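Local coordinates for protein cycloalternan-forming enzyme (PDB 5F7U) that is a multidomain enzyme of glycosyl hydrolase family 31, combining a TIM-barrel domain with a mutarotase-like beta domain and a family 6 carbohydrate-binding module, at residues M299-Q310 and Y319-G327; G143-L151 and M161-G171. The protein carries 1 engineered substitution. All blocks are in the same frame, centred on the assembly; numbering follows the deposited sequence.

How the contacts relate
Both contacts lie in antiparallel beta structure on the same side of the chain's centre, their own centres about 17 Å apart and their nearest atoms about 7 Å apart, without touching. Along the chain they follow in series: contact 2 closes, at residues 143-151 and 161-171, before contact 1 opens at 299-310 and 319-327. Each includes a beta hairpin, strands 148-153 and 158-164 in contact 2, strands 307-311 and 318-327 in contact 1. Strand 333-338 pairs with strand 158-164 of the contact 2 hairpin and with strand 297-301 of contact 1, so parts of the chain far apart in sequence meet in the beta scaffold of the mutarotase-like domain.

Contact 1 of 2, residues M299-Q310 and Y319-G327; sequences MYVNSDFHSQFQ and YSFVLDNDG
Val301 sets its CG2 methyl over the centre of the Phe321 ring, a CH-pi contact with the carbon 3.8 Å from the ring centroid. The contact joins two layers of a beta sandwich: strand 299-301 packs across an antiparallel hairpin made by 307-310 and 319-327. The Phe321 ring reaches this methyl because its CG stands between the backbone N and carbonyl carbon (chi1 64°), while its CB, 3.9 Å from Phe309 CE2, covers one face of that neighbouring ring. Met299 adds a flexible, polarisable chain: its sulfur lies at the edge of Phe321, and its CE is 3.4 Å from Tyr319 OH, a hydroxyl that is hydrogen-bonded to Thr216. Leu323 fills the other flank, its methyls against Val301 and Ser303.

Farther along, Asn325 CA sits over the middle of the Phe305 ring, 4.0 Å from the centroid, so a flat aromatic covers the backbone there. At the open end of the hairpin, away from its turn, two bonds join His306 to Asp324. Asp324 N donates to His306 O, and His306 ND1, at 2.8 Å, meets Asp324 OD2 in the plane of the imidazole but 53° out of that of the carboxylate. Glu268 takes NE2, which holds the imidazole's rotation from both ends.

Gln308, Gln310 and Ser320 share the other face of the hairpin with Val322. Glu268 also binds Gln308 NE2, and Asn241 binds Ser320 OG. Gln310 NE2 donates to Gln308 OE1 at 2.8 Å, and one water donates both to Gln310 OE1 and to Ser320 OG, each 2.8 Å from its oxygen.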
loop_
_atom_site.group_PDB
_atom_site.type_symbol
_atom_site.label_atom_id
_atom_site.label_comp_id
_atom_site.label_asym_id
_atom_site.label_seq_id
_atom_site.Cartn_x
_atom_site.Cartn_y
_atom_site.Cartn_z
ATOM N N MET A 299 -1.710 6.726 -15.360
ATOM C CA MET A 299 -2.036 8.133 -15.651
ATOM C C MET A 299 -1.899 8.891 -14.354
ATOM O O MET A 299 -2.471 8.490 -13.360
ATOM C CB MET A 299 -3.468 8.285 -16.176
ATOM C CG MET A 299 -3.849 9.736 -16.524
ATOM S SD MET A 299 -5.445 9.880 -17.380
ATOM C CE MET A 299 -5.045 9.154 -18.971
ATOM N N TYR A 300 -1.156 9.992 -14.399
ATOM C CA TYR A 300 -0.927 10.831 -13.229
ATOM C C TYR A 300 -1.325 12.251 -13.571
ATOM O O TYR A 300 -0.769 12.840 -14.490
ATOM C CB TYR A 300 0.546 10.758 -12.786
ATOM C CG TYR A 300 0.903 11.766 -11.697
ATOM C CD1 TYR A 300 0.126 11.868 -10.535
ATOM C CD2 TYR A 300 2.003 12.627 -11.849
ATOM C CE1 TYR A 300 0.441 12.790 -9.541
ATOM C CE2 TYR A 300 2.331 13.549 -10.851
ATOM C CZ TYR A 300 1.537 13.621 -9.713
ATOM O OH TYR A 300 1.840 14.523 -8.719
ATOM N N VAL A 301 -2.293 12.802 -12.831
ATOM C CA VAL A 301 -2.689 14.209 -13.039
ATOM C C VAL A 301 -1.906 14.991 -11.995
ATOM O O VAL A 301 -2.142 14.831 -10.791
ATOM C CB VAL A 301 -4.216 14.428 -12.926
ATOM C CG1 VAL A 301 -4.599 15.915 -13.044
ATOM C CG2 VAL A 301 -4.941 13.638 -14.008
ATOM N N ASN A 302 -0.977 15.813 -12.478
ATOM C CA ASN A 302 -0.026 16.521 -11.634
ATOM C C ASN A 302 -0.619 17.810 -11.095
ATOM O O ASN A 302 -0.444 18.882 -11.687
ATOM C CB ASN A 302 1.275 16.798 -12.411
ATOM C CG ASN A 302 2.329 17.497 -11.553
ATOM O OD1 ASN A 302 2.303 17.405 -10.327
ATOM N ND2 ASN A 302 3.241 18.217 -12.199
ATOM N N SER A 303 -1.374 17.684 -10.009
ATOM C CA SER A 303 -1.964 18.837 -9.327
ATOM C C SER A 303 -2.405 18.419 -7.945
ATOM O O SER A 303 -2.889 17.308 -7.760
ATOM C CB SER A 303 -3.220 19.309 -10.073
ATOM O OG SER A 303 -3.757 20.468 -9.431
ATOM N N ASP A 304 -2.285 19.341 -6.999
ATOM C CA ASP A 304 -2.785 19.107 -5.653
ATOM C C ASP A 304 -4.248 19.490 -5.488
ATOM O O ASP A 304 -4.833 19.172 -4.454
ATOM C CB ASP A 304 -1.920 19.860 -4.625
ATOM C CG ASP A 304 -0.524 19.259 -4.496
ATOM O OD1 ASP A 304 -0.396 18.042 -4.726
ATOM O OD2 ASP A 304 0.412 20.013 -4.157
ATOM N N PHE A 305 -4.848 20.151 -6.489
ATOM C CA PHE A 305 -6.294 20.452 -6.401
ATOM C C PHE A 305 -7.112 19.159 -6.389
ATOM O O PHE A 305 -6.668 18.133 -6.897
ATOM C CB PHE A 305 -6.759 21.316 -7.577
ATOM C CG PHE A 305 -6.310 22.758 -7.504
ATOM C CD1 PHE A 305 -6.980 23.675 -6.700
ATOM C CD2 PHE A 305 -5.247 23.213 -8.287
ATOM C CE1 PHE A 305 -6.569 25.009 -6.647
ATOM C CE2 PHE A 305 -4.846 24.550 -8.253
ATOM C CZ PHE A 305 -5.495 25.451 -7.419
ATOM N N HIS A 306 -8.298 19.218 -5.787
ATOM C CA HIS A 306 -9.239 18.098 -5.878
ATOM C C HIS A 306 -9.524 17.735 -7.345
ATOM O O HIS A 306 -9.717 18.610 -8.196
ATOM C CB HIS A 306 -10.538 18.466 -5.167
ATOM C CG HIS A 306 -11.693 17.597 -5.548
ATOM N ND1 HIS A 306 -12.710 18.037 -6.363
ATOM C CD2 HIS A 306 -11.980 16.309 -5.242
ATOM C CE1 HIS A 306 -13.583 17.059 -6.535
ATOM N NE2 HIS A 306 -13.164 16.000 -5.864
ATOM N N SER A 307 -9.535 16.438 -7.620
ATOM C CA SER A 307 -9.975 15.921 -8.908
ATOM C C SER A 307 -10.988 14.792 -8.666
ATOM O O SER A 307 -11.005 14.151 -7.584
ATOM C CB SER A 307 -8.788 15.410 -9.742
ATOM O OG SER A 307 -8.001 14.465 -9.015
ATOM N N GLN A 308 -11.843 14.588 -9.661
ATOM C CA GLN A 308 -12.741 13.435 -9.696
ATOM C C GLN A 308 -12.429 12.591 -10.917
ATOM O O GLN A 308 -12.421 13.105 -12.040
ATOM C CB GLN A 308 -14.208 13.894 -9.710
ATOM C CG GLN A 308 -15.211 12.746 -9.586
ATOM C CD GLN A 308 -16.633 13.214 -9.798
ATOM O OE1 GLN A 308 -17.004 13.619 -10.882
ATOM N NE2 GLN A 308 -17.427 13.158 -8.754
ATOM N N PHE A 309 -12.170 11.299 -10.689
ATOM C CA PHE A 309 -11.948 10.337 -11.766
ATOM C C PHE A 309 -13.226 9.537 -11.965
ATOM O O PHE A 309 -13.659 8.792 -11.074
ATOM C CB PHE A 309 -10.784 9.393 -11.400
ATOM C CG PHE A 309 -9.426 10.033 -11.513
ATOM C CD1 PHE A 309 -8.876 10.780 -10.444
ATOM C CD2 PHE A 309 -8.671 9.882 -12.665
ATOM C CE1 PHE A 309 -7.608 11.385 -10.567
ATOM C CE2 PHE A 309 -7.395 10.461 -12.787
ATOM C CZ PHE A 309 -6.867 11.222 -11.743
ATOM N N GLN A 310 -13.837 9.714 -13.129
ATOM C CA GLN A 310 -15.078 9.053 -13.463
ATOM C C GLN A 310 -14.735 7.802 -14.272
ATOM O O GLN A 310 -14.520 7.883 -15.480
ATOM C CB GLN A 310 -15.957 10.016 -14.270
ATOM C CG GLN A 310 -16.290 11.282 -13.483
ATOM C CD GLN A 310 -17.017 12.319 -14.312
ATOM O OE1 GLN A 310 -17.248 12.131 -15.506
ATOM N NE2 GLN A 310 -17.374 13.427 -13.681
ATOM N N TYR A 319 -13.816 6.847 -19.592
ATOM C CA TYR A 319 -13.326 7.384 -18.309
ATOM C C TYR A 319 -12.853 8.819 -18.435
ATOM O O TYR A 319 -12.402 9.244 -19.498
ATOM C CB TYR A 319 -12.293 6.490 -17.599
ATOM C CG TYR A 319 -10.891 6.518 -18.165
ATOM C CD1 TYR A 319 -9.952 7.478 -17.735
ATOM C CD2 TYR A 319 -10.491 5.575 -19.111
ATOM C CE1 TYR A 319 -8.644 7.483 -18.244
ATOM C CE2 TYR A 319 -9.185 5.557 -19.623
ATOM C CZ TYR A 319 -8.263 6.510 -19.178
ATOM O OH TYR A 319 -6.988 6.501 -19.705
ATOM N N SER A 320 -12.958 9.565 -17.334
ATOM C CA SER A 320 -12.721 11.005 -17.392
ATOM C C SER A 320 -12.042 11.454 -16.126
ATOM O O SER A 320 -12.218 10.819 -15.084
ATOM C CB SER A 320 -14.039 11.763 -17.525
ATOM O OG SER A 320 -14.837 11.251 -18.591
ATOM N N PHE A 321 -11.273 12.534 -16.217
ATOM C CA PHE A 321 -10.924 13.259 -15.006
ATOM C C PHE A 321 -11.457 14.670 -15.088
ATOM O O PHE A 321 -11.522 15.255 -16.157
ATOM C CB PHE A 321 -9.429 13.202 -14.651
ATOM C CG PHE A 321 -8.510 13.851 -15.659
ATOM C CD1 PHE A 321 -8.383 15.242 -15.729
ATOM C CD2 PHE A 321 -7.723 13.058 -16.505
ATOM C CE1 PHE A 321 -7.519 15.832 -16.646
ATOM C CE2 PHE A 321 -6.839 13.638 -17.419
ATOM C CZ PHE A 321 -6.754 15.031 -17.497
ATOM N N VAL A 322 -11.867 15.186 -13.938
ATOM C CA VAL A 322 -12.307 16.576 -13.842
ATOM C C VAL A 322 -11.469 17.152 -12.719
ATOM O O VAL A 322 -11.540 16.676 -11.579
ATOM C CB VAL A 322 -13.814 16.704 -13.531
ATOM C CG1 VAL A 322 -14.212 18.181 -13.468
ATOM C CG2 VAL A 322 -14.634 16.013 -14.605
ATOM N N LEU A 323 -10.645 18.129 -13.062
ATOM C CA LEU A 323 -9.676 18.694 -12.125
ATOM C C LEU A 323 -10.078 20.111 -11.779
ATOM O O LEU A 323 -10.312 20.922 -12.684
ATOM C CB LEU A 323 -8.268 18.700 -12.762
ATOM C CG LEU A 323 -7.160 19.410 -11.967
ATOM C CD1 LEU A 323 -6.824 18.732 -10.640
ATOM C CD2 LEU A 323 -5.894 19.541 -12.801
ATOM N N ASP A 324 -10.139 20.409 -10.482
ATOM C CA ASP A 324 -10.465 21.760 -10.012
ATOM C C ASP A 324 -9.282 22.715 -10.165
ATOM O O ASP A 324 -8.127 22.298 -10.286
ATOM C CB ASP A 324 -10.915 21.727 -8.537
ATOM C CG ASP A 324 -12.227 20.949 -8.333
ATOM O OD1 ASP A 324 -12.927 20.590 -9.314
ATOM O OD2 ASP A 324 -12.573 20.716 -7.167
ATOM N N ASN A 325 -9.592 24.003 -10.194
ATOM C CA ASN A 325 -8.584 25.051 -10.214
ATOM C C ASN A 325 -9.094 26.214 -9.365
ATOM O O ASN A 325 -10.292 26.300 -9.119
ATOM C CB ASN A 325 -8.360 25.517 -11.645
ATOM C CG ASN A 325 -7.112 26.371 -11.792
ATOM O OD1 ASN A 325 -6.048 26.023 -11.271
ATOM N ND2 ASN A 325 -7.240 27.498 -12.487
ATOM N N ASP A 326 -8.200 27.090 -8.912
ATOM C CA ASP A 326 -8.602 28.216 -8.071
ATOM C C ASP A 326 -9.060 29.431 -8.875
ATOM O O ASP A 326 -9.301 30.485 -8.308
ATOM C CB ASP A 326 -7.456 28.597 -7.130
ATOM C CG ASP A 326 -6.202 29.047 -7.872
ATOM O OD1 ASP A 326 -6.092 28.880 -9.109
ATOM O OD2 ASP A 326 -5.293 29.569 -7.208
ATOM N N GLY A 327 -9.160 29.281 -10.194
ATOM C CA GLY A 327 -9.545 30.389 -11.071
ATOM C C GLY A 327 -8.386 30.994 -11.845
ATOM O O GLY A 327 -8.602 31.648 -12.863
HETATM O O HOH W 1 -17.194 10.213 -17.570
#

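Contact 2 of 2, residues G143-L151 and M161-G171; sequences GDFSPKLYL and MELSPTGKETG
Tyr150 lays one face of its ring beneath the backbone of Thr170 and Gly171, with Gly171 N over the ring centre and 3.4 Å from CG. Its CG is anti to the carbonyl carbon (chi1 -63°), which carries the ring across the antiparallel hairpin of strands 148-151 and 161-164 to the chain that follows the second strand. Having no side chain, Gly171 can lie close against this flat surface. At the far end of the ring Tyr150 OH donates to Glu169 O over 2.6 Å, in the carbonyl plane and on a lone pair.

On the opposite face of the hairpin, Leu149 CD1 packs against Met161 and Leu163, while Met161, bent at chi2 and chi3, runs alongside Leu151.

Phe145 meets the turn after the second strand: Thr166 CG2 stands over the centre of its ring, 4.0 Å from the centroid. Lys148 CE lies 3.4 Å from Gly167 O, and its ammonium reaches Asn137.

Ser164 O accepts from both Lys148 N and Gly167 N, and Ser164 OG donates to Glu169 OE1 at 2.6 Å. Hydroxyls from both strands thus grip Glu169, one at its carbonyl and one at its carboxylate, fastening an irregular loop to the hairpin.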
loop_
_atom_site.group_PDB
_atom_site.type_symbol
_atom_site.label_atom_id
_atom_site.label_comp_id
_atom_site.label_asym_id
_atom_site.label_seq_id
_atom_site.Cartn_x
_atom_site.Cartn_y
_atom_site.Cartn_z
ATOM N N GLY A 143 -15.566 30.487 -27.466
ATOM C CA GLY A 143 -14.671 31.472 -26.864
ATOM C C GLY A 143 -13.592 31.953 -27.813
ATOM O O GLY A 143 -13.483 31.469 -28.942
ATOM N N ASP A 144 -12.776 32.889 -27.344
ATOM C CA ASP A 144 -11.746 33.517 -28.185
ATOM C C ASP A 144 -10.298 33.167 -27.807
ATOM O O ASP A 144 -9.368 33.892 -28.171
ATOM C CB ASP A 144 -11.949 35.038 -28.236
ATOM C CG ASP A 144 -11.918 35.689 -26.855
ATOM O OD1 ASP A 144 -11.428 35.067 -25.869
ATOM O OD2 ASP A 144 -12.412 36.841 -26.753
ATOM N N PHE A 145 -10.091 32.060 -27.089
ATOM C CA PHE A 145 -8.728 31.670 -26.717
ATOM C C PHE A 145 -7.992 31.046 -27.900
ATOM O O PHE A 145 -8.627 30.582 -28.838
ATOM C CB PHE A 145 -8.738 30.641 -25.575
ATOM C CG PHE A 145 -9.187 31.171 -24.234
ATOM C CD1 PHE A 145 -9.348 32.538 -23.980
ATOM C CD2 PHE A 145 -9.413 30.271 -23.188
ATOM C CE1 PHE A 145 -9.763 32.991 -22.719
ATOM C CE2 PHE A 145 -9.811 30.720 -21.931
ATOM C CZ PHE A 145 -9.998 32.077 -21.699
ATOM N N SER A 146 -6.658 31.041 -27.839
ATOM C CA SER A 146 -5.826 30.283 -28.777
ATOM C C SER A 146 -5.045 29.209 -28.022
ATOM O O SER A 146 -3.860 29.406 -27.714
ATOM C CB SER A 146 -4.874 31.207 -29.532
ATOM O OG SER A 146 -5.593 32.224 -30.198
ATOM N N PRO A 147 -5.704 28.072 -27.708
ATOM C CA PRO A 147 -5.041 27.044 -26.875
ATOM C C PRO A 147 -3.789 26.421 -27.475
ATOM O O PRO A 147 -3.641 26.344 -28.699
ATOM C CB PRO A 147 -6.107 25.978 -26.653
ATOM C CG PRO A 147 -7.236 26.300 -27.551
ATOM C CD PRO A 147 -7.081 27.680 -28.083
ATOM N N LYS A 148 -2.891 26.017 -26.585
ATOM C CA LYS A 148 -1.695 25.275 -26.975
ATOM C C LYS A 148 -1.577 24.080 -26.074
ATOM O O LYS A 148 -1.682 24.221 -24.852
ATOM C CB LYS A 148 -0.446 26.131 -26.800
ATOM C CG LYS A 148 -0.344 27.275 -27.805
ATOM C CD LYS A 148 0.824 28.159 -27.407
ATOM C CE LYS A 148 0.869 29.454 -28.208
ATOM N NZ LYS A 148 1.626 29.231 -29.470
ATOM N N LEU A 149 -1.375 22.909 -26.682
ATOM C CA LEU A 149 -1.076 21.689 -25.941
ATOM C C LEU A 149 0.390 21.329 -26.175
ATOM O O LEU A 149 0.806 21.143 -27.315
ATOM C CB LEU A 149 -1.969 20.546 -26.392
ATOM C CG LEU A 149 -1.730 19.194 -25.701
ATOM C CD1 LEU A 149 -1.985 19.259 -24.189
ATOM C CD2 LEU A 149 -2.643 18.152 -26.330
ATOM N N TYR A 150 1.137 21.195 -25.088
ATOM C CA TYR A 150 2.559 20.881 -25.168
ATOM C C TYR A 150 2.806 19.436 -24.819
ATOM O O TYR A 150 2.307 18.952 -23.805
ATOM C CB TYR A 150 3.332 21.730 -24.171
ATOM C CG TYR A 150 3.236 23.185 -24.456
ATOM C CD1 TYR A 150 4.109 23.791 -25.361
ATOM C CD2 TYR A 150 2.295 23.972 -23.798
ATOM C CE1 TYR A 150 4.023 25.152 -25.613
ATOM C CE2 TYR A 150 2.207 25.335 -24.048
ATOM C CZ TYR A 150 3.061 25.906 -24.957
ATOM O OH TYR A 150 2.994 27.254 -25.191
ATOM N N LEU A 151 3.614 18.774 -25.642
ATOM C CA LEU A 151 3.983 17.380 -25.412
ATOM C C LEU A 151 5.473 17.331 -25.148
ATOM O O LEU A 151 6.250 17.952 -25.865
ATOM C CB LEU A 151 3.668 16.514 -26.637
ATOM C CG LEU A 151 2.305 16.628 -27.319
ATOM C CD1 LEU A 151 2.223 15.691 -28.513
ATOM C CD2 LEU A 151 1.175 16.324 -26.348
ATOM N N MET A 161 1.691 15.791 -20.929
ATOM C CA MET A 161 0.838 16.755 -21.630
ATOM C C MET A 161 0.614 17.986 -20.785
ATOM O O MET A 161 0.244 17.858 -19.632
ATOM C CB MET A 161 -0.542 16.142 -21.863
ATOM C CG MET A 161 -0.754 15.629 -23.251
ATOM S SD MET A 161 0.196 14.143 -23.482
ATOM C CE MET A 161 -0.876 13.015 -22.564
ATOM N N GLU A 162 0.799 19.169 -21.381
ATOM C CA GLU A 162 0.593 20.409 -20.650
ATOM C C GLU A 162 -0.273 21.303 -21.512
ATOM O O GLU A 162 0.105 21.661 -22.644
ATOM C CB GLU A 162 1.919 21.083 -20.302
ATOM C CG GLU A 162 2.726 20.324 -19.252
ATOM C CD GLU A 162 4.110 20.908 -19.094
ATOM O OE1 GLU A 162 5.011 20.598 -19.909
ATOM O OE2 GLU A 162 4.276 21.705 -18.162
ATOM N N LEU A 163 -1.468 21.602 -21.009
ATOM C CA LEU A 163 -2.419 22.395 -21.795
ATOM C C LEU A 163 -2.494 23.804 -21.217
ATOM O O LEU A 163 -2.747 23.973 -20.010
ATOM C CB LEU A 163 -3.809 21.741 -21.770
ATOM C CG LEU A 163 -4.912 22.574 -22.444
ATOM C CD1 LEU A 163 -4.791 22.554 -23.980
ATOM C CD2 LEU A 163 -6.275 22.078 -21.971
ATOM N N SER A 164 -2.296 24.793 -22.095
ATOM C CA SER A 164 -2.504 26.219 -21.796
ATOM C C SER A 164 -3.716 26.701 -22.614
ATOM O O SER A 164 -3.567 26.976 -23.814
ATOM C CB SER A 164 -1.249 27.019 -22.227
ATOM O OG SER A 164 -1.426 28.418 -22.025
ATOM N N PRO A 165 -4.906 26.813 -21.987
ATOM C CA PRO A 165 -6.099 27.267 -22.732
ATOM C C PRO A 165 -5.916 28.605 -23.460
ATOM O O PRO A 165 -6.373 28.738 -24.590
ATOM C CB PRO A 165 -7.148 27.390 -21.632
ATOM C CG PRO A 165 -6.801 26.223 -20.737
ATOM C CD PRO A 165 -5.284 26.328 -20.639
ATOM N N THR A 166 -5.249 29.566 -22.820
ATOM C CA THR A 166 -4.997 30.882 -23.448
ATOM C C THR A 166 -3.800 30.891 -24.402
ATOM O O THR A 166 -3.653 31.830 -25.198
ATOM C CB THR A 166 -4.769 31.996 -22.410
ATOM O OG1 THR A 166 -3.531 31.760 -21.715
ATOM C CG2 THR A 166 -5.940 32.067 -21.411
ATOM N N GLY A 167 -2.940 29.883 -24.291
ATOM C CA GLY A 167 -1.693 29.810 -25.049
ATOM C C GLY A 167 -0.587 30.717 -24.523
ATOM O O GLY A 167 0.481 30.804 -25.135
ATOM N N LYS A 168 -0.817 31.371 -23.384
ATOM C CA LYS A 168 0.158 32.296 -22.792
ATOM C C LYS A 168 1.243 31.624 -21.952
ATOM O O LYS A 168 2.258 32.255 -21.620
ATOM C CB LYS A 168 -0.550 33.385 -21.980
ATOM C CG LYS A 168 -1.490 34.242 -22.812
ATOM C CD LYS A 168 -2.135 35.338 -21.972
ATOM C CE LYS A 168 -3.125 36.146 -22.797
ATOM N NZ LYS A 168 -3.652 37.306 -22.021
ATOM N N GLU A 169 1.032 30.359 -21.600
ATOM C CA GLU A 169 2.034 29.593 -20.859
ATOM C C GLU A 169 2.763 28.657 -21.795
ATOM O O GLU A 169 2.285 28.373 -22.899
ATOM C CB GLU A 169 1.387 28.802 -19.714
ATOM C CG GLU A 169 0.768 29.681 -18.638
ATOM C CD GLU A 169 -0.571 30.260 -19.073
ATOM O OE1 GLU A 169 -1.381 29.528 -19.690
ATOM O OE2 GLU A 169 -0.803 31.451 -18.820
ATOM N N THR A 170 3.931 28.200 -21.354
ATOM C CA THR A 170 4.771 27.324 -22.158
ATOM C C THR A 170 5.089 26.055 -21.376
ATOM O O THR A 170 5.439 26.119 -20.202
ATOM C CB THR A 170 6.056 28.067 -22.557
ATOM O OG1 THR A 170 5.686 29.271 -23.241
ATOM C CG2 THR A 170 6.945 27.213 -23.478
ATOM N N GLY A 171 4.999 24.909 -22.045
ATOM C CA GLY A 171 5.357 23.625 -21.436
ATOM C C GLY A 171 6.843 23.449 -21.112
ATOM O O GLY A 171 7.695 24.233 -21.546
HETATM O O HOH W 2 -5.837 33.240 -25.875
#